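Local coordinates for FdxN element excision controlling factor protein (Anabaena variabilis, PDB 2OKF) that probably binds nucleic acid and takes part in controlling excision of the fdxN element, with a PD-(D/E)XK nuclease-type fold, at residues Glu10-Ala15 with Ile56-Lys61; Ser71-Ala76 with Lys115-Glu120. One frame throughout, in Å; residues are numbered along the deposited sequence.

How the contacts relate
Both contacts are buried and apolar where their segments touch, but they stand at different depths of one alpha/beta fold. Contact 1 lies about 7 Å, centre to centre, from the middle of the chain and sets a helix on the central mixed sheet. Contact 2, its centre about 12 Å from the chain's centre, joins two helices beside the subunit interface. The chemistry follows: compact valines mesh helix with strand in contact 1, whereas in contact 2 a long phenylalanine spans the wider gap between helices to reach two isoleucines. No secondary-structure element is common to both, yet strand 54-60 leads along the chain into helix 69-90, and Lys-61 CE packs 3.9 Å from Ala-76 CB.

Contact 1 (Glu10-Ala15 with Ile56-Lys61). With EDO (1,2-ethanediol), chain G.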
loop_
_atom_site.group_PDB
_atom_site.type_symbol
_atom_site.label_atom_id
_atom_site.label_comp_id
_atom_site.label_asym_id
_atom_site.label_seq_id
_atom_site.Cartn_x
_atom_site.Cartn_y
_atom_site.Cartn_z
ATOM N N GLU A 10 3.438 -2.970 22.210
ATOM C CA GLU A 10 3.683 -2.544 23.569
ATOM C C GLU A 10 4.938 -1.677 23.655
ATOM O O GLU A 10 4.954 -0.699 24.396
ATOM C CB GLU A 10 3.757 -3.734 24.527
ATOM C CG GLU A 10 2.386 -4.376 24.768
ATOM C CD GLU A 10 1.343 -3.344 25.227
ATOM O OE1 GLU A 10 1.604 -2.624 26.227
ATOM O OE2 GLU A 10 0.275 -3.236 24.565
ATOM N N VAL A 11 5.973 -2.022 22.894
ATOM C CA VAL A 11 7.194 -1.206 22.865
ATOM C C VAL A 11 6.871 0.224 22.440
ATOM O O VAL A 11 7.341 1.170 23.041
ATOM C CB VAL A 11 8.241 -1.779 21.890
ATOM C CG1 VAL A 11 9.345 -0.784 21.603
ATOM C CG2 VAL A 11 8.822 -3.071 22.458
ATOM N N VAL A 12 6.092 0.377 21.369
ATOM C CA VAL A 12 5.762 1.722 20.895
ATOM C C VAL A 12 4.917 2.474 21.916
ATOM O O VAL A 12 5.104 3.670 22.138
ATOM C CB VAL A 12 5.095 1.675 19.483
ATOM C CG1 VAL A 12 4.667 3.073 19.077
ATOM C CG2 VAL A 12 6.059 1.081 18.488
ATOM N N LYS A 13 3.978 1.791 22.552
ATOM C CA LYS A 13 3.179 2.423 23.591
ATOM C C LYS A 13 4.067 2.913 24.711
ATOM O O LYS A 13 3.890 4.006 25.227
ATOM C CB LYS A 13 2.099 1.467 24.111
ATOM C CG LYS A 13 0.994 1.251 23.143
ATOM C CD LYS A 13 0.029 0.128 23.524
ATOM C CE LYS A 13 -0.779 0.426 24.750
ATOM N NZ LYS A 13 -1.893 -0.616 24.875
ATOM N N THR A 14 5.023 2.074 25.117
ATOM C CA THR A 14 5.972 2.419 26.165
ATOM C C THR A 14 6.789 3.640 25.768
ATOM O O THR A 14 6.908 4.590 26.564
ATOM C CB THR A 14 6.855 1.226 26.499
ATOM O OG1 THR A 14 6.011 0.244 27.134
ATOM C CG2 THR A 14 8.008 1.592 27.441
ATOM N N ALA A 15 7.289 3.638 24.537
ATOM C CA ALA A 15 8.091 4.744 24.022
ATOM C C ALA A 15 7.275 6.034 24.011
ATOM O O ALA A 15 7.747 7.089 24.413
ATOM C CB ALA A 15 8.587 4.405 22.670
ATOM N N ILE A 56 -2.492 12.179 17.428
ATOM C CA ILE A 56 -1.807 11.311 16.476
ATOM C C ILE A 56 -2.417 9.917 16.423
ATOM O O ILE A 56 -3.133 9.502 17.317
ATOM C CB ILE A 56 -0.288 11.180 16.764
ATOM C CG1 ILE A 56 -0.047 10.419 18.062
ATOM C CG2 ILE A 56 0.349 12.547 16.813
ATOM C CD1 ILE A 56 1.397 10.116 18.313
ATOM N N ALA A 57 -2.130 9.230 15.316
ATOM C CA ALA A 57 -2.438 7.822 15.147
ATOM C C ALA A 57 -1.132 7.183 14.713
ATOM O O ALA A 57 -0.385 7.765 13.956
ATOM C CB ALA A 57 -3.522 7.590 14.090
ATOM N N VAL A 58 -0.832 5.999 15.233
ATOM C CA VAL A 58 0.407 5.342 14.924
ATOM C C VAL A 58 0.156 3.942 14.428
ATOM O O VAL A 58 -0.477 3.124 15.099
ATOM C CB VAL A 58 1.331 5.258 16.167
ATOM C CG1 VAL A 58 2.655 4.605 15.789
ATOM C CG2 VAL A 58 1.561 6.641 16.727
ATOM N N GLU A 59 0.673 3.708 13.215
ATOM C CA GLU A 59 0.695 2.417 12.509
ATOM C C GLU A 59 2.005 1.709 12.868
ATOM O O GLU A 59 3.069 2.121 12.441
ATOM C CB GLU A 59 0.552 2.612 11.022
ATOM C CG GLU A 59 0.728 1.347 10.210
ATOM C CD GLU A 59 0.738 1.605 8.746
ATOM O OE1 GLU A 59 0.244 2.654 8.311
ATOM O OE2 GLU A 59 1.254 0.738 7.978
ATOM N N VAL A 60 1.907 0.692 13.720
ATOM C CA VAL A 60 3.106 0.003 14.183
ATOM C C VAL A 60 3.559 -1.110 13.284
ATOM O O VAL A 60 2.794 -1.999 13.022
ATOM C CB VAL A 60 2.937 -0.553 15.614
ATOM C CG1 VAL A 60 4.228 -1.236 16.078
ATOM C CG2 VAL A 60 2.577 0.563 16.543
ATOM N N LYS A 61 4.840 -1.058 12.894
ATOM C CA LYS A 61 5.504 -2.104 12.104
ATOM C C LYS A 61 6.821 -2.516 12.761
ATOM O O LYS A 61 7.527 -1.693 13.415
ATOM C CB LYS A 61 5.738 -1.655 10.660
ATOM C CG LYS A 61 4.438 -1.374 9.928
ATOM C CD LYS A 61 3.662 -2.644 9.742
ATOM C CE LYS A 61 2.283 -2.401 9.201
ATOM N NZ LYS A 61 1.647 -3.657 8.801
HETATM C C1 EDO G . 0.383 -6.409 11.010
HETATM O O1 EDO G . -0.468 -5.381 10.486
HETATM C C2 EDO G . 1.703 -5.787 11.449
HETATM O O2 EDO G . 2.779 -6.474 10.818
#
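Lys-61 NZ, just past the end of strand 54-60, whose valines meet Val-12 of the helix, is held by two oxygens: Gln-79 OE1 and, 3.2 Å away, O1 of a 1,2-ethanediol probably left from crystallisation. With a methionine in its place, Gln-79 OE1 would probably lose its amine donor and the diol its hold. In this clan Glu-59, Val-60 and Lys-61 are consistent with the E-x-K part of the active-site motif.

The contact across the segments is wholly apolar. With CG1 anti to the backbone N (chi1 175°), Val-12 turns CG1 toward Val-58 and CG2 toward Val-60. CG1 meets Val-58 CG1 tip to tip at 4.1 Å. CG2 slips past Val-60 in the opposite direction, 3.8 Å from Val-60 CG1, while Val-60 CG2 lies 4.0 Å from Val-12 CB. Beta-branching suits Val-58 and Val-60 in an extended strand; on the helix it is the shortness of Val-12 that lets the backbones come close, with the CA atoms of Val-12 and Val-60 7.4 Å apart.

Val-12 also packs on Tyr-128 of strand 125-129, so that helix 6-18 lies on one face of the sheet, while Ala-57 and Glu-59 meet helix 69-90 on the other.

Contact 2 (Ser71-Ala76 with Lys115-Glu120); sequences SEFHTA and KEIIIE
The phenyl ring of Phe-73 is met obliquely by methyl groups of Ile-117 and Ile-118, and Phe-109, from a loop, makes a T-shaped stack with it. This is helix-on-helix packing at the periphery of a PD-(D/E)XK-type alpha/beta fold: the long helix 69-90 lies against the sheet, and the short helix 112-120 packs on it farther out.

The far end of the ring does the touching. Its CZ atom points toward the notch between the two isoleucine methyls, 3.9 Å from Ile-117 CG2 and 4.0 Å from Ile-118 CD1. On one flank CE2 also approaches Ile-117 CG2; on the other, CE1 comes within 3.8 Å of Ile-118 CD1. Phenylalanine suits the place because the helices are well separated, the CA atoms of Phe-73 and Ile-118 being 10.2 Å apart. With CG anti to the backbone N (chi1 -176°), the ring extends across that gap.

The second subunit borders this seam: its Asn-82 packs on Phe-73 and Ile-117, its Tyr-83 ring meets His-74, and the Thr-75 hydroxyls of the two subunits are hydrogen-bonded to each other.

The isoleucines use different branches. Both have nearly the same torsions, but they stand at different places round the helix. Ile-117 therefore offers its short CG2 branch while the end of its CG1 branch leads elsewhere, and Ile-118 presents CD1. Isoleucine is apt for both, supplying branched hydrocarbon, with two arms of different length, to a contact that is apolar across the two segments. Phe-109 and Val-123 pack on Ile-118 as well. Behind its CD1 methyl, Ile-118 CG1 also comes up to the ring, 4.2 Å from Phe-73 CZ.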
loop_
_atom_site.group_PDB
_atom_site.type_symbol
_atom_site.label_atom_id
_atom_site.label_comp_id
_atom_site.label_asym_id
_atom_site.label_seq_id
_atom_site.Cartn_x
_atom_site.Cartn_y
_atom_site.Cartn_z
ATOM N N SER A 71 8.220 -6.687 0.837
ATOM C CA SER A 71 6.845 -7.174 0.949
ATOM C C SER A 71 6.136 -6.528 2.143
ATOM O O SER A 71 4.952 -6.136 2.054
ATOM C CB SER A 71 6.795 -8.694 1.099
ATOM O OG SER A 71 7.402 -9.099 2.267
ATOM N N GLU A 72 6.854 -6.407 3.258
ATOM C CA GLU A 72 6.311 -5.783 4.463
ATOM C C GLU A 72 6.003 -4.338 4.166
ATOM O O GLU A 72 4.985 -3.795 4.626
ATOM C CB GLU A 72 7.329 -5.891 5.598
ATOM C CG GLU A 72 7.554 -7.295 6.011
ATOM C CD GLU A 72 8.832 -7.557 6.824
ATOM O OE1 GLU A 72 9.746 -6.708 6.899
ATOM O OE2 GLU A 72 8.899 -8.660 7.398
ATOM N N PHE A 73 6.874 -3.696 3.399
ATOM C CA PHE A 73 6.705 -2.307 3.027
ATOM C C PHE A 73 5.493 -2.097 2.144
ATOM O O PHE A 73 4.766 -1.138 2.362
ATOM C CB PHE A 73 7.994 -1.720 2.420
ATOM C CG PHE A 73 7.916 -0.247 2.100
ATOM C CD1 PHE A 73 7.512 0.666 3.057
ATOM C CD2 PHE A 73 8.263 0.235 0.830
ATOM C CE1 PHE A 73 7.410 2.043 2.726
ATOM C CE2 PHE A 73 8.254 1.588 0.560
ATOM C CZ PHE A 73 7.820 2.475 1.492
ATOM N N HIS A 74 5.271 -2.957 1.153
ATOM C CA HIS A 74 4.068 -2.803 0.329
ATOM C C HIS A 74 2.804 -2.702 1.216
ATOM O O HIS A 74 1.962 -1.831 1.064
ATOM C CB HIS A 74 3.833 -3.979 -0.620
ATOM C CG HIS A 74 4.853 -4.136 -1.686
ATOM N ND1 HIS A 74 5.315 -3.071 -2.438
ATOM C CD2 HIS A 74 5.435 -5.253 -2.190
ATOM C CE1 HIS A 74 6.157 -3.546 -3.351
ATOM N NE2 HIS A 74 6.229 -4.864 -3.239
ATOM N N THR A 75 2.648 -3.670 2.108
ATOM C CA THR A 75 1.459 -3.692 2.957
ATOM C C THR A 75 1.427 -2.490 3.899
ATOM O O THR A 75 0.398 -1.819 4.060
ATOM C CB THR A 75 1.377 -4.995 3.714
ATOM O OG1 THR A 75 1.274 -6.069 2.774
ATOM C CG2 THR A 75 0.160 -5.008 4.631
ATOM N N ALA A 76 2.569 -2.173 4.521
ATOM C CA ALA A 76 2.627 -1.018 5.422
ATOM C C ALA A 76 2.252 0.293 4.718
ATOM O O ALA A 76 1.592 1.152 5.301
ATOM C CB ALA A 76 4.003 -0.869 6.055
ATOM N N LYS A 115 13.553 5.208 0.577
ATOM C CA LYS A 115 13.686 6.580 1.010
ATOM C C LYS A 115 12.868 7.510 0.091
ATOM O O LYS A 115 12.120 8.356 0.538
ATOM C CB LYS A 115 15.159 7.004 1.048
ATOM C CG LYS A 115 15.360 8.453 1.424
ATOM C CD LYS A 115 16.850 8.854 1.388
ATOM C CE LYS A 115 17.643 8.273 2.557
ATOM N NZ LYS A 115 17.277 8.886 3.872
ATOM N N GLU A 116 13.012 7.335 -1.209
ATOM C CA GLU A 116 12.287 8.190 -2.183
ATOM C C GLU A 116 10.765 7.978 -2.107
ATOM O O GLU A 116 9.984 8.935 -2.146
ATOM C CB GLU A 116 12.847 7.973 -3.580
ATOM C CG GLU A 116 12.136 8.708 -4.687
ATOM C CD GLU A 116 12.328 10.215 -4.645
ATOM O OE1 GLU A 116 13.260 10.698 -3.977
ATOM O OE2 GLU A 116 11.541 10.886 -5.377
ATOM N N ILE A 117 10.317 6.720 -2.018
ATOM C CA ILE A 117 8.881 6.489 -1.951
ATOM C C ILE A 117 8.228 7.125 -0.728
ATOM O O ILE A 117 7.165 7.739 -0.793
ATOM C CB ILE A 117 8.563 4.985 -1.964
ATOM C CG1 ILE A 117 8.883 4.411 -3.316
ATOM C CG2 ILE A 117 7.080 4.765 -1.577
ATOM C CD1 ILE A 117 8.054 4.972 -4.526
ATOM N N ILE A 118 8.905 7.032 0.417
ATOM C CA ILE A 118 8.439 7.652 1.645
ATOM C C ILE A 118 8.262 9.141 1.459
ATOM O O ILE A 118 7.232 9.720 1.833
ATOM C CB ILE A 118 9.447 7.386 2.792
ATOM C CG1 ILE A 118 9.366 5.922 3.264
ATOM C CG2 ILE A 118 9.258 8.337 3.945
ATOM C CD1 ILE A 118 8.109 5.560 4.010
ATOM N N ILE A 119 9.264 9.798 0.888
ATOM C CA ILE A 119 9.216 11.231 0.698
ATOM C C ILE A 119 8.171 11.589 -0.352
ATOM O O ILE A 119 7.404 12.543 -0.199
ATOM C CB ILE A 119 10.591 11.770 0.278
ATOM C CG1 ILE A 119 11.612 11.501 1.375
ATOM C CG2 ILE A 119 10.473 13.239 -0.007
ATOM C CD1 ILE A 119 13.025 11.649 0.916
ATOM N N GLU A 120 8.108 10.802 -1.443
ATOM C CA GLU A 120 7.126 11.139 -2.469
ATOM C C GLU A 120 5.690 11.071 -1.992
ATOM O O GLU A 120 4.794 11.703 -2.546
ATOM C CB GLU A 120 7.272 10.237 -3.704
ATOM C CG GLU A 120 8.528 10.394 -4.528
ATOM C CD GLU A 120 8.621 9.491 -5.782
ATOM O OE1 GLU A 120 7.671 8.747 -6.091
ATOM O OE2 GLU A 120 9.681 9.586 -6.465
#